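Local coordinates for putative NADPH-dependent oxidoreductase (Desulfitobacterium hafniense DCB-2, PDB 3DB2), which probably catalyses an NADP(H)-dependent oxidation or reduction, as a two-domain, Rossmann-fold dehydrogenase of the GFO/IDH/MocA family, at residues L194-P206 with A336-I349. Sequence-based numbering, arbitrary orientation. Where two conformers were deposited one is given.
Sequences LGPVARVFNFGKP and AAVKSVHEKRPVEI
Arg199 and Glu348 form a non-hydrogen-bonded antiparallel pair where strand 347-348 joins the edge of the large mixed sheet of this two-domain GFO/IDH/MocA-type protein. The neighbouring pair, Val200 with Val347, is hydrogen-bonded both ways, Val347 N lying 2.9 Å from Val200 O, and Ile349 N extends the ladder to Ala198 O. Ala198 and Arg199 both face Glu222 on the other neighbouring strand, a classic beta bulge.

From CB outward, Arg199 first passes Val347 O, 3.5 Å from CB, and CD comes near Glu348 OE2. With CG set between backbone N and carbonyl carbon (chi1 63°), the chain runs alongside Glu348, pointing the same way, and its bend at chi3 lays the guanidinium beside the carboxylate for a side-on grip: NE meets OE2 of Glu348 at 2.9 Å, almost in the guanidinium plane, while NH2 reaches OE1 of Glu348 at 2.9 Å, tilted 23° from it. Both oxygens use syn lone pairs. NH1 pairs with Glu222, so the arginine bridges two carboxylates; a leucine in its place would probably leave the carboxylates of Glu348 and Glu222 without the positive charge they share.

On the opposite face, Val200, in the conformer given, packs against helix 324-343, CG1 lying 3.7 Å from Ala337 CB, while its CG2 lies against Ile349 CD1. Farther along, the Phe201 ring turns an edge to Pro346 N and stacks with Phe201 of the second subunit. Ser340 OG accepts from Asn202 N at 2.9 Å and donates to Arg345 O at 2.8 Å, tying strand, helix and turn through one hydroxyl.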
# COMPACT_ATOMS: atom_id res chain seq x y z
N LEU C 194 -2.21 5.82 15.28
CA LEU C 194 -2.67 4.54 15.82
C LEU C 194 -1.98 3.99 17.05
O LEU C 194 -2.39 2.90 17.52
CB LEU C 194 -2.50 3.46 14.73
CG LEU C 194 -3.29 3.65 13.44
CD1 LEU C 194 -3.37 2.33 12.70
CD2 LEU C 194 -4.68 4.20 13.72
N GLY C 195 -0.98 4.62 17.63
CA GLY C 195 -0.30 4.06 18.77
C GLY C 195 0.88 3.16 18.36
O GLY C 195 1.20 3.06 17.17
N PRO C 196 1.52 2.54 19.33
CA PRO C 196 2.79 1.86 19.12
C PRO C 196 2.74 0.59 18.28
O PRO C 196 1.92 -0.33 18.38
CB PRO C 196 3.27 1.49 20.54
CG PRO C 196 2.00 1.44 21.33
CD PRO C 196 1.13 2.50 20.75
N VAL C 197 3.72 0.48 17.39
CA VAL C 197 3.92 -0.70 16.57
C VAL C 197 4.41 -1.86 17.41
O VAL C 197 5.25 -1.66 18.29
CB VAL C 197 4.92 -0.38 15.44
CG1 VAL C 197 5.27 -1.65 14.70
CG2 VAL C 197 4.35 0.69 14.51
N ALA C 198 3.91 -3.06 17.16
CA ALA C 198 4.38 -4.26 17.85
C ALA C 198 5.43 -5.03 17.08
O ALA C 198 6.40 -5.59 17.62
CB ALA C 198 3.20 -5.18 18.15
N ARG C 199 5.27 -5.17 15.78
CA ARG C 199 6.16 -5.96 14.94
C ARG C 199 6.16 -5.44 13.50
O ARG C 199 5.24 -4.74 13.02
CB ARG C 199 5.80 -7.45 14.90
CG ARG C 199 4.42 -7.77 14.32
CD ARG C 199 4.09 -9.26 14.58
NE ARG C 199 4.11 -9.41 16.05
CZ ARG C 199 3.12 -9.04 16.83
NH1 ARG C 199 1.98 -8.54 16.34
NH2 ARG C 199 3.33 -9.23 18.13
N VAL C 200 7.22 -5.78 12.77
CA VAL C 200 7.58 -5.32 11.46
C VAL C 200 7.98 -6.45 10.53
O VAL C 200 8.67 -7.35 11.01
CB VAL C 200 8.81 -4.37 11.57
CG1 VAL C 200 9.17 -3.76 10.22
CG2 VAL C 200 8.56 -3.27 12.59
N PHE C 201 7.60 -6.37 9.25
CA PHE C 201 8.19 -7.23 8.22
C PHE C 201 8.56 -6.30 7.05
O PHE C 201 7.80 -5.43 6.65
CB PHE C 201 7.31 -8.41 7.79
CG PHE C 201 8.03 -9.25 6.75
CD1 PHE C 201 8.84 -10.29 7.19
CD2 PHE C 201 7.95 -9.04 5.38
CE1 PHE C 201 9.55 -11.07 6.28
CE2 PHE C 201 8.64 -9.82 4.47
CZ PHE C 201 9.45 -10.85 4.93
N ASN C 202 9.73 -6.53 6.46
CA ASN C 202 10.08 -5.72 5.28
C ASN C 202 10.69 -6.56 4.16
O ASN C 202 11.50 -7.44 4.43
CB ASN C 202 11.08 -4.63 5.67
CG ASN C 202 11.39 -3.61 4.62
OD1 ASN C 202 10.56 -2.83 4.17
ND2 ASN C 202 12.63 -3.52 4.15
N PHE C 203 10.33 -6.24 2.92
CA PHE C 203 11.07 -6.63 1.73
C PHE C 203 11.75 -5.37 1.19
O PHE C 203 11.09 -4.32 1.03
CB PHE C 203 10.23 -7.26 0.67
CG PHE C 203 9.74 -8.69 0.86
CD1 PHE C 203 10.57 -9.69 1.30
CD2 PHE C 203 8.40 -9.00 0.57
CE1 PHE C 203 10.18 -11.00 1.44
CE2 PHE C 203 7.99 -10.32 0.73
CZ PHE C 203 8.85 -11.30 1.17
N GLY C 204 13.05 -5.42 0.89
CA GLY C 204 13.63 -4.21 0.29
C GLY C 204 15.02 -4.48 -0.29
O GLY C 204 15.69 -5.41 0.15
N LYS C 205 15.40 -3.66 -1.26
CA LYS C 205 16.68 -3.85 -1.94
C LYS C 205 17.07 -2.64 -2.76
O LYS C 205 16.25 -1.76 -3.06
CB LYS C 205 16.57 -5.06 -2.89
CG LYS C 205 15.58 -4.85 -4.01
CD LYS C 205 15.34 -6.07 -4.87
CE LYS C 205 14.61 -7.18 -4.13
NZ LYS C 205 13.14 -7.01 -3.98
N PRO C 206 18.34 -2.57 -3.19
CA PRO C 206 18.71 -1.53 -4.16
C PRO C 206 17.99 -1.76 -5.47
O PRO C 206 17.95 -2.89 -5.97
CB PRO C 206 20.22 -1.76 -4.33
CG PRO C 206 20.65 -2.59 -3.17
CD PRO C 206 19.47 -3.45 -2.84
N ALA C 336 14.10 -2.47 13.05
CA ALA C 336 13.44 -3.79 12.98
C ALA C 336 13.25 -4.20 11.54
O ALA C 336 13.37 -5.39 11.19
CB ALA C 336 12.14 -3.72 13.75
N ALA C 337 12.91 -3.20 10.70
CA ALA C 337 12.74 -3.42 9.26
C ALA C 337 14.02 -3.84 8.57
O ALA C 337 14.03 -4.73 7.73
CB ALA C 337 12.16 -2.18 8.60
N VAL C 338 15.14 -3.20 8.90
CA VAL C 338 16.43 -3.69 8.37
C VAL C 338 16.78 -5.08 8.86
O VAL C 338 17.25 -5.94 8.09
CB VAL C 338 17.51 -2.66 8.71
CG1 VAL C 338 18.90 -3.10 8.25
CG2 VAL C 338 17.14 -1.33 8.05
N LYS C 339 16.51 -5.36 10.14
CA LYS C 339 16.76 -6.66 10.73
C LYS C 339 15.89 -7.70 9.99
O LYS C 339 16.37 -8.81 9.76
CB LYS C 339 16.42 -6.75 12.21
CG LYS C 339 16.90 -8.04 12.84
CD LYS C 339 16.67 -8.12 14.34
CE LYS C 339 17.66 -7.30 15.15
NZ LYS C 339 19.07 -7.74 14.97
N SER C 340 14.69 -7.25 9.63
CA SER C 340 13.72 -8.16 8.99
C SER C 340 14.24 -8.60 7.63
O SER C 340 14.05 -9.73 7.17
CB SER C 340 12.33 -7.51 8.89
OG SER C 340 11.43 -8.23 8.08
N VAL C 341 14.91 -7.69 6.94
CA VAL C 341 15.48 -7.97 5.63
C VAL C 341 16.67 -8.91 5.76
O VAL C 341 16.70 -9.88 4.99
CB VAL C 341 15.96 -6.71 4.88
CG1 VAL C 341 16.75 -7.04 3.62
CG2 VAL C 341 14.75 -5.92 4.49
N HIS C 342 17.60 -8.64 6.67
CA HIS C 342 18.72 -9.55 6.85
C HIS C 342 18.34 -10.96 7.24
O HIS C 342 18.90 -11.90 6.69
CB HIS C 342 19.65 -8.95 7.93
CG HIS C 342 20.27 -7.71 7.33
ND1 HIS C 342 20.24 -6.48 7.96
CD2 HIS C 342 20.91 -7.51 6.16
CE1 HIS C 342 20.85 -5.59 7.19
NE2 HIS C 342 21.27 -6.18 6.09
N GLU C 343 17.40 -11.09 8.17
CA GLU C 343 17.03 -12.33 8.82
C GLU C 343 15.83 -13.01 8.18
O GLU C 343 15.46 -14.11 8.61
CB GLU C 343 16.80 -12.00 10.30
CG GLU C 343 18.13 -11.58 10.94
CD GLU C 343 18.12 -11.64 12.44
OE1 GLU C 343 17.42 -12.46 13.07
OE2 GLU C 343 18.86 -10.83 13.05
N LYS C 344 15.25 -12.37 7.16
CA LYS C 344 14.15 -12.85 6.38
C LYS C 344 13.00 -13.34 7.26
O LYS C 344 12.46 -14.44 7.18
CB LYS C 344 14.63 -13.95 5.43
CG LYS C 344 15.65 -13.44 4.40
CD LYS C 344 16.00 -14.58 3.43
CE LYS C 344 17.12 -14.18 2.47
NZ LYS C 344 17.47 -15.35 1.60
N ARG C 345 12.53 -12.47 8.15
CA ARG C 345 11.56 -12.83 9.16
C ARG C 345 10.93 -11.60 9.76
O ARG C 345 11.58 -10.55 9.72
CB ARG C 345 12.23 -13.64 10.29
CG ARG C 345 13.18 -12.79 11.16
CD ARG C 345 13.93 -13.58 12.19
NE ARG C 345 14.72 -12.86 13.15
CZ ARG C 345 14.36 -12.20 14.24
NH1 ARG C 345 13.08 -12.12 14.57
NH2 ARG C 345 15.26 -11.59 15.02
N PRO C 346 9.72 -11.70 10.29
CA PRO C 346 9.15 -10.60 11.07
C PRO C 346 9.93 -10.40 12.38
O PRO C 346 10.49 -11.34 12.96
CB PRO C 346 7.74 -11.06 11.42
CG PRO C 346 7.78 -12.53 11.26
CD PRO C 346 8.78 -12.82 10.17
N VAL C 347 9.94 -9.17 12.85
CA VAL C 347 10.78 -8.77 13.97
C VAL C 347 9.94 -7.97 14.94
O VAL C 347 9.28 -7.00 14.50
CB VAL C 347 11.96 -7.90 13.50
CG1 VAL C 347 12.71 -7.38 14.73
CG2 VAL C 347 12.86 -8.70 12.58
N GLU C 348 9.96 -8.39 16.20
CA GLU C 348 9.24 -7.71 17.27
C GLU C 348 10.00 -6.42 17.59
O GLU C 348 11.22 -6.38 17.64
CB GLU C 348 9.11 -8.55 18.53
CG GLU C 348 8.47 -9.92 18.37
CD GLU C 348 7.04 -9.81 17.88
OE1 GLU C 348 6.22 -9.21 18.60
OE2 GLU C 348 6.80 -10.33 16.78
N ILE C 349 9.28 -5.33 17.82
CA ILE C 349 9.96 -4.11 18.23
C ILE C 349 10.64 -4.31 19.58
O ILE C 349 11.66 -3.71 19.90
CB ILE C 349 8.96 -2.95 18.29
CG1 ILE C 349 8.20 -2.68 16.98
CG2 ILE C 349 9.65 -1.69 18.76
CD1 ILE C 349 9.12 -2.21 15.86
O HOH W 1 12.70 -9.97 4.47